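Uracil-DNA glycosylase (Nitratifractor salsuginis, PDB 5X3G) belongs to the uracil-DNA glycosylase superfamily of DNA-repair proteins and has a compact alpha/beta fold built round a four-stranded parallel beta sheet. Local coordinates at residues V71-F76 against P202-F207; Y90-D94 against S115-F119; A61-L66 against E160-L166; L167-L172 against W186-I190. One frame throughout, in Å; residues are numbered along the deposited sequence.

Contact 1. Residues V71-F76 against P202-F207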
# COMPACT_ATOMS: atom_id res chain seq x y z
N VAL A 71 5.64 7.19 10.27
CA VAL A 71 4.71 6.09 10.02
C VAL A 71 3.72 6.03 11.18
O VAL A 71 4.09 5.71 12.32
CB VAL A 71 5.44 4.75 9.85
CG1 VAL A 71 4.44 3.62 9.62
CG2 VAL A 71 6.43 4.84 8.71
N ARG A 72 2.46 6.33 10.90
CA ARG A 72 1.38 6.17 11.87
C ARG A 72 0.56 4.92 11.63
O ARG A 72 -0.04 4.38 12.57
CB ARG A 72 0.45 7.39 11.84
CG ARG A 72 1.19 8.72 11.88
CD ARG A 72 0.23 9.88 11.72
NE ARG A 72 -1.00 9.70 12.49
CZ ARG A 72 -2.16 10.29 12.20
NH1 ARG A 72 -2.25 11.09 11.15
NH2 ARG A 72 -3.22 10.07 12.96
N TYR A 73 0.51 4.45 10.38
CA TYR A 73 -0.24 3.26 10.00
C TYR A 73 0.59 2.45 9.02
O TYR A 73 1.42 2.99 8.29
CB TYR A 73 -1.58 3.60 9.35
CG TYR A 73 -2.55 4.37 10.22
CD1 TYR A 73 -3.44 3.71 11.05
CD2 TYR A 73 -2.58 5.76 10.19
CE1 TYR A 73 -4.34 4.42 11.84
CE2 TYR A 73 -3.47 6.47 10.97
CZ TYR A 73 -4.34 5.80 11.79
OH TYR A 73 -5.23 6.51 12.57
N ILE A 74 0.35 1.14 9.00
CA ILE A 74 0.91 0.25 7.99
C ILE A 74 -0.26 -0.49 7.36
O ILE A 74 -0.82 -1.41 7.97
CB ILE A 74 1.93 -0.74 8.57
CG1 ILE A 74 3.04 0.00 9.32
CG2 ILE A 74 2.52 -1.60 7.46
CD1 ILE A 74 4.16 -0.90 9.78
N LEU A 75 -0.64 -0.08 6.16
CA LEU A 75 -1.74 -0.69 5.42
C LEU A 75 -1.19 -1.79 4.53
O LEU A 75 -0.34 -1.52 3.67
CB LEU A 75 -2.48 0.36 4.61
CG LEU A 75 -3.84 0.02 3.99
CD1 LEU A 75 -4.58 1.31 3.72
CD2 LEU A 75 -3.70 -0.78 2.70
N PHE A 76 -1.68 -3.01 4.71
CA PHE A 76 -1.09 -4.17 4.05
C PHE A 76 -1.79 -4.51 2.73
O PHE A 76 -2.99 -4.32 2.57
CB PHE A 76 -1.13 -5.40 4.96
CG PHE A 76 -0.04 -5.42 6.00
CD1 PHE A 76 1.21 -5.91 5.70
CD2 PHE A 76 -0.29 -4.96 7.29
CE1 PHE A 76 2.21 -5.94 6.66
CE2 PHE A 76 0.71 -4.99 8.25
CZ PHE A 76 1.96 -5.48 7.93
N PRO A 202 3.13 1.94 15.23
CA PRO A 202 2.09 2.27 14.25
C PRO A 202 1.00 1.21 14.25
O PRO A 202 1.21 0.07 14.64
CB PRO A 202 2.86 2.29 12.92
CG PRO A 202 3.94 1.31 13.12
CD PRO A 202 4.34 1.42 14.58
N THR A 203 -0.18 1.62 13.80
CA THR A 203 -1.34 0.74 13.80
C THR A 203 -1.43 -0.01 12.47
O THR A 203 -1.37 0.60 11.40
CB THR A 203 -2.62 1.54 14.05
OG1 THR A 203 -2.60 2.04 15.39
CG2 THR A 203 -3.84 0.66 13.87
N LEU A 204 -1.59 -1.33 12.54
CA LEU A 204 -1.74 -2.14 11.35
C LEU A 204 -3.18 -2.06 10.85
O LEU A 204 -4.12 -2.32 11.60
CB LEU A 204 -1.37 -3.60 11.63
CG LEU A 204 -0.03 -3.89 12.32
CD1 LEU A 204 0.18 -5.40 12.43
CD2 LEU A 204 1.13 -3.22 11.59
N ILE A 205 -3.35 -1.70 9.58
CA ILE A 205 -4.65 -1.70 8.93
C ILE A 205 -4.76 -2.98 8.11
O ILE A 205 -4.00 -3.17 7.15
CB ILE A 205 -4.85 -0.46 8.05
CG1 ILE A 205 -4.75 0.81 8.90
CG2 ILE A 205 -6.19 -0.53 7.32
CD1 ILE A 205 -4.64 2.07 8.07
N LEU A 206 -5.69 -3.85 8.49
CA LEU A 206 -5.74 -5.21 7.98
C LEU A 206 -7.05 -5.41 7.22
O LEU A 206 -8.11 -5.60 7.82
CB LEU A 206 -5.60 -6.21 9.12
CG LEU A 206 -4.36 -5.97 10.00
CD1 LEU A 206 -4.46 -6.75 11.30
CD2 LEU A 206 -3.09 -6.33 9.24
N PHE A 207 -6.96 -5.37 5.89
CA PHE A 207 -8.12 -5.57 5.02
C PHE A 207 -8.40 -7.06 4.88
O PHE A 207 -7.59 -7.80 4.31
CB PHE A 207 -7.89 -4.94 3.65
CG PHE A 207 -8.10 -3.46 3.61
CD1 PHE A 207 -8.99 -2.84 4.48
CD2 PHE A 207 -7.41 -2.67 2.70
CE1 PHE A 207 -9.19 -1.48 4.44
CE2 PHE A 207 -7.61 -1.31 2.66
CZ PHE A 207 -8.50 -0.71 3.53
O HOH W 1 -4.54 -4.80 4.88

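Contact 2. Residues Y90-D94 against S115-F119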
# COMPACT_ATOMS: atom_id res chain seq x y z
N TYR A 90 3.73 0.19 -4.33
CA TYR A 90 2.83 0.55 -3.25
C TYR A 90 1.73 -0.48 -3.12
O TYR A 90 1.20 -0.96 -4.13
CB TYR A 90 2.18 1.92 -3.47
CG TYR A 90 3.14 3.09 -3.54
CD1 TYR A 90 3.61 3.69 -2.39
CD2 TYR A 90 3.54 3.60 -4.77
CE1 TYR A 90 4.48 4.77 -2.45
CE2 TYR A 90 4.41 4.68 -4.84
CZ TYR A 90 4.87 5.25 -3.68
OH TYR A 90 5.73 6.33 -3.75
N ALA A 91 1.39 -0.83 -1.88
CA ALA A 91 0.15 -1.55 -1.65
C ALA A 91 -1.03 -0.69 -2.08
O ALA A 91 -1.00 0.54 -1.98
CB ALA A 91 0.02 -1.94 -0.18
N PHE A 92 -2.06 -1.35 -2.61
CA PHE A 92 -3.36 -0.75 -2.87
C PHE A 92 -3.37 0.21 -4.06
O PHE A 92 -4.38 0.31 -4.76
CB PHE A 92 -3.88 -0.04 -1.62
CG PHE A 92 -5.38 0.09 -1.58
CD1 PHE A 92 -6.18 -0.98 -1.96
CD2 PHE A 92 -5.98 1.26 -1.16
CE1 PHE A 92 -7.55 -0.88 -1.92
CE2 PHE A 92 -7.36 1.37 -1.13
CZ PHE A 92 -8.14 0.30 -1.51
N ILE A 93 -2.27 0.92 -4.30
CA ILE A 93 -2.23 1.92 -5.37
C ILE A 93 -1.98 1.22 -6.70
O ILE A 93 -0.92 0.64 -6.92
CB ILE A 93 -1.15 2.98 -5.10
CG1 ILE A 93 -1.35 3.61 -3.73
CG2 ILE A 93 -1.19 4.05 -6.17
CD1 ILE A 93 -2.67 4.32 -3.56
N ASP A 94 -2.96 1.31 -7.60
CA ASP A 94 -2.86 0.68 -8.91
C ASP A 94 -2.29 1.68 -9.91
O ASP A 94 -2.92 2.70 -10.20
CB ASP A 94 -4.23 0.17 -9.36
CG ASP A 94 -4.15 -0.73 -10.58
OD1 ASP A 94 -3.40 -0.40 -11.53
OD2 ASP A 94 -4.83 -1.78 -10.60
N SER A 115 -11.47 -2.66 -5.96
CA SER A 115 -11.18 -2.25 -4.59
C SER A 115 -11.01 -0.74 -4.49
O SER A 115 -11.55 -0.11 -3.58
CB SER A 115 -9.93 -2.98 -4.10
OG SER A 115 -10.19 -4.36 -3.94
N LEU A 116 -10.27 -0.14 -5.43
CA LEU A 116 -10.08 1.30 -5.40
C LEU A 116 -11.38 2.04 -5.71
O LEU A 116 -11.64 3.10 -5.14
CB LEU A 116 -8.99 1.71 -6.39
CG LEU A 116 -7.59 1.64 -5.78
CD1 LEU A 116 -6.53 1.46 -6.86
CD2 LEU A 116 -7.32 2.88 -4.94
N ARG A 117 -12.20 1.49 -6.61
CA ARG A 117 -13.52 2.06 -6.87
C ARG A 117 -14.31 2.19 -5.57
O ARG A 117 -14.76 3.28 -5.21
CB ARG A 117 -14.27 1.18 -7.88
CG ARG A 117 -15.66 1.67 -8.24
CD ARG A 117 -16.33 0.76 -9.28
NE ARG A 117 -16.80 -0.50 -8.71
CZ ARG A 117 -16.48 -1.71 -9.17
NH1 ARG A 117 -15.68 -1.83 -10.22
NH2 ARG A 117 -16.96 -2.79 -8.58
N ASN A 118 -14.46 1.07 -4.85
CA ASN A 118 -15.26 1.10 -3.63
C ASN A 118 -14.61 1.93 -2.54
O ASN A 118 -15.31 2.57 -1.75
CB ASN A 118 -15.53 -0.33 -3.15
CG ASN A 118 -16.43 -1.10 -4.10
OD1 ASN A 118 -17.31 -0.52 -4.74
ND2 ASN A 118 -16.22 -2.41 -4.18
N PHE A 119 -13.27 1.94 -2.47
CA PHE A 119 -12.60 2.76 -1.46
C PHE A 119 -12.82 4.24 -1.72
O PHE A 119 -13.01 5.02 -0.78
CB PHE A 119 -11.10 2.44 -1.44
CG PHE A 119 -10.34 3.20 -0.38
CD1 PHE A 119 -10.18 2.67 0.89
CD2 PHE A 119 -9.78 4.44 -0.64
CE1 PHE A 119 -9.49 3.36 1.87
CE2 PHE A 119 -9.09 5.13 0.34
CZ PHE A 119 -8.94 4.59 1.59

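Contact 3. Residues A61-L66 against E160-L166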
# COMPACT_ATOMS: atom_id res chain seq x y z
N ALA A 61 9.34 1.69 -3.06
CA ALA A 61 8.74 3.01 -3.27
C ALA A 61 7.90 3.45 -2.07
O ALA A 61 7.72 4.65 -1.85
CB ALA A 61 7.89 3.01 -4.54
N ALA A 62 7.37 2.49 -1.30
CA ALA A 62 6.59 2.84 -0.12
C ALA A 62 7.44 3.52 0.95
O ALA A 62 6.88 4.19 1.83
CB ALA A 62 5.94 1.58 0.45
N PHE A 63 8.76 3.38 0.90
CA PHE A 63 9.67 3.99 1.86
C PHE A 63 10.34 5.25 1.32
O PHE A 63 11.19 5.82 2.01
CB PHE A 63 10.75 2.99 2.28
CG PHE A 63 10.21 1.69 2.84
CD1 PHE A 63 10.11 1.49 4.20
CD2 PHE A 63 9.83 0.66 1.99
CE1 PHE A 63 9.62 0.30 4.72
CE2 PHE A 63 9.34 -0.53 2.49
CZ PHE A 63 9.24 -0.71 3.86
N SER A 64 9.98 5.70 0.12
CA SER A 64 10.73 6.74 -0.56
C SER A 64 10.35 8.15 -0.13
O SER A 64 10.99 9.11 -0.58
CB SER A 64 10.54 6.61 -2.08
OG SER A 64 9.18 6.77 -2.44
N THR A 65 9.35 8.31 0.73
CA THR A 65 8.97 9.64 1.20
C THR A 65 8.89 9.65 2.72
O THR A 65 9.53 10.49 3.37
CB THR A 65 7.63 10.07 0.60
OG1 THR A 65 7.69 9.96 -0.83
CG2 THR A 65 7.33 11.51 0.97
N LEU A 66 8.11 8.74 3.29
CA LEU A 66 8.02 8.62 4.74
C LEU A 66 9.37 8.30 5.35
O LEU A 66 10.15 7.52 4.80
CB LEU A 66 7.01 7.54 5.12
CG LEU A 66 5.52 7.79 4.91
CD1 LEU A 66 4.74 6.51 5.15
CD2 LEU A 66 5.03 8.90 5.84
N GLU A 160 0.40 9.07 2.27
CA GLU A 160 1.67 9.30 2.95
C GLU A 160 1.61 10.51 3.89
O GLU A 160 2.24 10.49 4.95
CB GLU A 160 2.79 9.46 1.92
CG GLU A 160 3.07 8.17 1.16
CD GLU A 160 4.15 8.31 0.11
OE1 GLU A 160 4.15 9.33 -0.61
OE2 GLU A 160 5.00 7.40 0.01
N ARG A 161 0.85 11.55 3.52
CA ARG A 161 0.66 12.67 4.43
C ARG A 161 0.03 12.23 5.74
O ARG A 161 0.35 12.78 6.80
CB ARG A 161 -0.21 13.75 3.78
CG ARG A 161 0.48 14.60 2.73
CD ARG A 161 -0.44 15.74 2.31
NE ARG A 161 0.23 16.73 1.48
CZ ARG A 161 0.31 16.67 0.15
NH1 ARG A 161 -0.24 15.65 -0.49
NH2 ARG A 161 0.94 17.63 -0.52
N SER A 162 -0.86 11.24 5.68
CA SER A 162 -1.50 10.69 6.87
C SER A 162 -0.64 9.64 7.56
O SER A 162 -1.12 9.00 8.51
CB SER A 162 -2.86 10.11 6.50
OG SER A 162 -3.73 11.13 6.02
N GLY A 163 0.59 9.44 7.11
CA GLY A 163 1.50 8.54 7.80
C GLY A 163 1.27 7.08 7.52
O GLY A 163 1.58 6.23 8.36
N VAL A 164 0.74 6.75 6.34
CA VAL A 164 0.39 5.37 6.00
C VAL A 164 1.50 4.78 5.15
O VAL A 164 1.78 5.27 4.05
CB VAL A 164 -0.96 5.30 5.28
CG1 VAL A 164 -1.25 3.88 4.81
CG2 VAL A 164 -2.06 5.80 6.21
N LEU A 165 2.14 3.74 5.67
CA LEU A 165 3.09 2.94 4.91
C LEU A 165 2.32 1.87 4.15
O LEU A 165 1.72 0.98 4.77
CB LEU A 165 4.13 2.30 5.83
CG LEU A 165 5.22 1.44 5.18
CD1 LEU A 165 6.16 2.28 4.34
CD2 LEU A 165 5.98 0.67 6.25
N LEU A 166 2.31 1.96 2.83
CA LEU A 166 1.55 1.05 1.97
C LEU A 166 2.43 -0.16 1.67
O LEU A 166 3.17 -0.19 0.69
CB LEU A 166 1.11 1.76 0.70
CG LEU A 166 0.19 2.96 0.95
CD1 LEU A 166 0.14 3.86 -0.28
CD2 LEU A 166 -1.21 2.49 1.32
O HOH W 2 6.94 6.95 1.56
O HOH W 3 3.63 4.23 1.66

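Contact 4. Residues L167-L172 against W186-I190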
# COMPACT_ATOMS: atom_id res chain seq x y z
N LEU A 167 2.33 -1.18 2.52
CA LEU A 167 3.29 -2.28 2.56
C LEU A 167 2.66 -3.57 2.06
O LEU A 167 1.70 -4.07 2.66
CB LEU A 167 3.83 -2.45 3.98
CG LEU A 167 4.84 -3.58 4.21
CD1 LEU A 167 6.06 -3.39 3.33
CD2 LEU A 167 5.22 -3.66 5.68
N ASN A 168 3.20 -4.11 0.97
CA ASN A 168 2.82 -5.44 0.49
C ASN A 168 3.60 -6.51 1.23
O ASN A 168 4.74 -6.30 1.65
CB ASN A 168 3.08 -5.56 -1.02
CG ASN A 168 1.93 -5.02 -1.86
OD1 ASN A 168 0.77 -5.15 -1.50
ND2 ASN A 168 2.26 -4.40 -2.98
N MSE A 169 2.97 -7.68 1.39
CA MSE A 169 3.59 -8.80 2.11
C MSE A 169 4.84 -9.30 1.40
O MSE A 169 5.83 -9.66 2.04
CB MSE A 169 2.59 -9.94 2.30
CG MSE A 169 1.44 -9.61 3.23
SE MSE A 169 2.06 -9.33 5.06
CE MSE A 169 1.08 -10.79 5.92
N ALA A 170 4.78 -9.34 0.07
CA ALA A 170 5.95 -9.53 -0.78
C ALA A 170 6.07 -8.31 -1.69
O ALA A 170 5.07 -7.79 -2.18
CB ALA A 170 5.84 -10.81 -1.61
N LEU A 171 7.30 -7.86 -1.91
CA LEU A 171 7.54 -6.62 -2.65
C LEU A 171 7.70 -6.84 -4.15
O LEU A 171 7.87 -5.85 -4.88
CB LEU A 171 8.78 -5.91 -2.10
CG LEU A 171 8.77 -5.53 -0.62
CD1 LEU A 171 9.96 -4.64 -0.30
CD2 LEU A 171 7.46 -4.85 -0.24
N LEU A 172 7.66 -8.08 -4.63
CA LEU A 172 7.81 -8.31 -6.06
C LEU A 172 6.87 -9.42 -6.51
O LEU A 172 6.42 -10.24 -5.71
CB LEU A 172 9.27 -8.64 -6.43
CG LEU A 172 9.98 -9.88 -5.84
CD1 LEU A 172 9.56 -11.17 -6.53
CD2 LEU A 172 11.49 -9.69 -5.91
N TRP A 186 9.33 -13.59 1.74
CA TRP A 186 9.37 -12.25 2.30
C TRP A 186 8.85 -12.18 3.73
O TRP A 186 8.94 -11.11 4.36
CB TRP A 186 8.57 -11.28 1.43
CG TRP A 186 9.27 -10.91 0.16
CD1 TRP A 186 9.21 -11.56 -1.04
CD2 TRP A 186 10.15 -9.79 -0.04
NE1 TRP A 186 9.99 -10.92 -1.97
CE2 TRP A 186 10.58 -9.83 -1.38
CE3 TRP A 186 10.61 -8.76 0.79
CZ2 TRP A 186 11.45 -8.88 -1.91
CZ3 TRP A 186 11.47 -7.82 0.26
CH2 TRP A 186 11.88 -7.89 -1.08
N ARG A 187 8.32 -13.28 4.26
CA ARG A 187 7.73 -13.26 5.60
C ARG A 187 8.76 -12.84 6.66
O ARG A 187 8.44 -12.07 7.57
CB ARG A 187 7.13 -14.62 5.92
CG ARG A 187 6.54 -14.71 7.32
CD ARG A 187 5.88 -16.05 7.51
NE ARG A 187 4.91 -16.30 6.44
CZ ARG A 187 4.66 -17.50 5.94
NH1 ARG A 187 5.29 -18.57 6.40
NH2 ARG A 187 3.77 -17.64 4.96
N ALA A 188 9.99 -13.34 6.55
CA ALA A 188 11.03 -12.94 7.50
C ALA A 188 11.35 -11.45 7.38
O ALA A 188 11.62 -10.79 8.40
CB ALA A 188 12.29 -13.77 7.28
N PHE A 189 11.31 -10.91 6.16
CA PHE A 189 11.47 -9.48 5.96
C PHE A 189 10.38 -8.70 6.69
O PHE A 189 10.66 -7.72 7.39
CB PHE A 189 11.46 -9.15 4.47
CG PHE A 189 11.29 -7.69 4.15
CD1 PHE A 189 12.39 -6.86 4.06
CD2 PHE A 189 10.03 -7.16 3.93
CE1 PHE A 189 12.24 -5.51 3.77
CE2 PHE A 189 9.87 -5.81 3.64
CZ PHE A 189 10.97 -4.99 3.56
N ILE A 190 9.12 -9.13 6.54
CA ILE A 190 8.02 -8.43 7.18
C ILE A 190 8.15 -8.51 8.70
O ILE A 190 7.99 -7.51 9.41
CB ILE A 190 6.66 -8.99 6.71
CG1 ILE A 190 6.49 -8.78 5.20
CG2 ILE A 190 5.53 -8.31 7.46
CD1 ILE A 190 6.53 -7.33 4.79

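Contact 1. Residues V71-F76 against P202-F207
Ile-205 meets two side chains of the neighbouring strand with two different branches. With CG1 lying beside the backbone N (chi1 -60°) and the chain running on extended, CD1 is carried across to Tyr-73 and rests 3.6 Å from its CD1. The other branch, CG2, comes 4.1 Å from CG of Leu-75. On the same face Tyr-73 lies alongside Thr-203, both pointing the same way, and Leu-75 CD2 reaches CE2 of Phe-207 at 3.9 Å. Strands 73-76 and 203-207 are the two inner, parallel strands of the central sheet of this alpha/beta fold. Arg-72 O, Thr-203 O and Ile-74 O are in turn the acceptors for Thr-203 N, Ile-74 N and Ile-205 N, each bond 3.0 Å long. The fourth bond, Phe-76 N to Ile-205 O, is weak; beyond it the strands part, and a water bridges them, donating to Phe-76 O and Ile-205 O while accepting from Phe-207 N. On the face of Ile-74 and Leu-204, CD2 of Leu-204 sits at the edge of the Phe-76 ring, 3.8 Å from CE2, and also touches Ile-74 CB. Leu-206 runs side by side with Phe-76, its CD2 3.7 Å from CD2 of the ring, while Ile-74 CG2 covers the rim of one ring face. Helix 240-246 packs on the Tyr-73 and Ile-205 face through Leu-245.

Contact 2. Residues Y90-D94 against S115-F119
Phe-92 and Phe-119 form a T-shaped (edge-to-face) pair that ties the loop after strand 73-77 to helix 114-126. In relatives of this family the loop following the GQDPY motif carries an aromatic residue that lines the active-site pocket, and Phe-92 probably occupies the equivalent place. Its backbone has a positive phi of 73°, and CG stands roughly anti to the backbone N (chi1 -155°), which sends the ring out to the helix. Ser-115, the first helix residue to meet it, brings CB to the ring edge, 3.9 Å from Phe-92 CE1; neighbouring loop residues His-230 and Tyr-232 also touch this serine. One residue on, Leu-116 splits its methyls between the ring and the loop backbone. Its CD2 covers the rim of one face of Phe-92, 4.1 Å from CE2, whereas CD1 packs against Phe-92 O at 3.2 Å and against Asp-94 CB at 3.6 Å. Phe-92 O also accepts a hydrogen bond from Tyr-81 OH, and the Asp-94 carboxylate turns to other partners: a salt bridge to Arg-83 through OD2, and Ser-86 OG and Arg-96 N at OD1. Asn-118 ND2 donates to Pro-231 O. A full turn after Ser-115, whose O accepts from Phe-119 N, the Phe-119 ring presents its face to the edge of Phe-92, the two ring planes at 83° and the centroids 5.2 Å apart. Phe-92 CE2 stands over the rim of that face, 3.6 Å from Phe-119 CG.

Contact 3. Residues A61-L66 against E160-L166
A Schellman motif, with Gly-163 at positive phi as its C-prime residue, ends helix 152-161 ahead of strand 164-168, and Leu-66 packs straight onto this turn. Its two methyls divide the work: CD2 lies 3.3 Å from Glu-160 O, the carbonyl that also accepts from Gly-163 N, while CD1 lies 3.4 Å from Val-164 O. Polar groups across the contact are joined through water. One water donates to Ala-62 O and to Glu-160 OE2 and accepts from Leu-66 N; a second donates over longer bonds to both Ala-62 O and Val-164 O and accepts from Leu-166 N at 2.9 Å. Ala-62 O thus accepts from two waters, the second at 3.3 Å. The Glu-160 chain is extended beyond CG, bringing its carboxylate beside Thr-65 CB, and OE1 forms a salt bridge with Arg-156 of its own helix. Ala-62 CB packs against Leu-166 O at 3.3 Å. Trp-27 meets the Phe-63 ring edge-to-face. Leu-165 has CG anti to the backbone N (chi1 -179°), and with chi2 at 68° CD1 comes over the face of the Phe-63 ring, 4.1 Å from the centroid and 16° off the normal.

Contact 4. Residues L167-L172 against W186-I190
Trp-186 lays one face of its indole along the backbone of Ala-170 and Leu-171, and this is the tight half of the contact. Ala-170 CA makes a CH-pi contact over the five-membered ring, 4.0 Å from its centroid, and Leu-171 CB makes another over the six-membered ring; between them Leu-171 N lies above the middle of the indole. Leu-171 crosses the ring at about a right angle, its CD1 3.6 Å from Trp-186 CZ3 and 4.0 Å from Phe-189 CZ, wedging into the corner where the two aromatics meet. There CZ3 of the indole stands over the centre of the Phe-189 ring. Ala-170 CB closes on Trp-186 CD1 at 3.5 Å, and Leu-172 packs near NE1, whose hydrogen-bond partner is Tyr-42 OH. Met-169 O lies between the two halves, with Trp-186 CB at 3.2 Å and Ile-190 CG1 at 3.3 Å. Beyond this carbonyl the packing thins. Leu-167 and Ile-190 meet tip to tip, CD2 against CD1 at 4.0 Å; with CG1 of Ile-190 beside the backbone N (chi1 -62°), CG1 rests on Met-169 O and CD1 goes on to Leu-167. Met-169, present as selenomethionine and partly exposed, touches Ile-190 more distantly, SE to CG2 4.3 Å. Helix 179-196 is thus pressed against the end of strand 164-168 and the loop that follows, with helix 28-35 lying against Phe-189, helix 40-48 against Trp-186 and Leu-172, and strand 73-77 pairing with the backbone of Leu-167.

Overall arrangement
Three of the four contacts share the central parallel sheet, whose strand order is 164-168, 73-77, 203-207, 225-228. Contact 1 joins its two inner strands; contacts 3 and 4 use successive parts of edge strand 164-168, their centres about 16 Å apart. Contact 2 lies off the sheet, about 15 Å between centres from contacts 1 and 3, yet Ala-91 N probably bonds to Leu-166 O. Along the chain contacts 1 and 3 alternate, contact 2 falls within the span of both, and contact 4 follows contact 3 before 202-207 completes contact 1. Distant parts of the sequence are thereby gathered round one sheet, with the loop bearing Phe-92 anchored between strand 164-168 and helix 114-126.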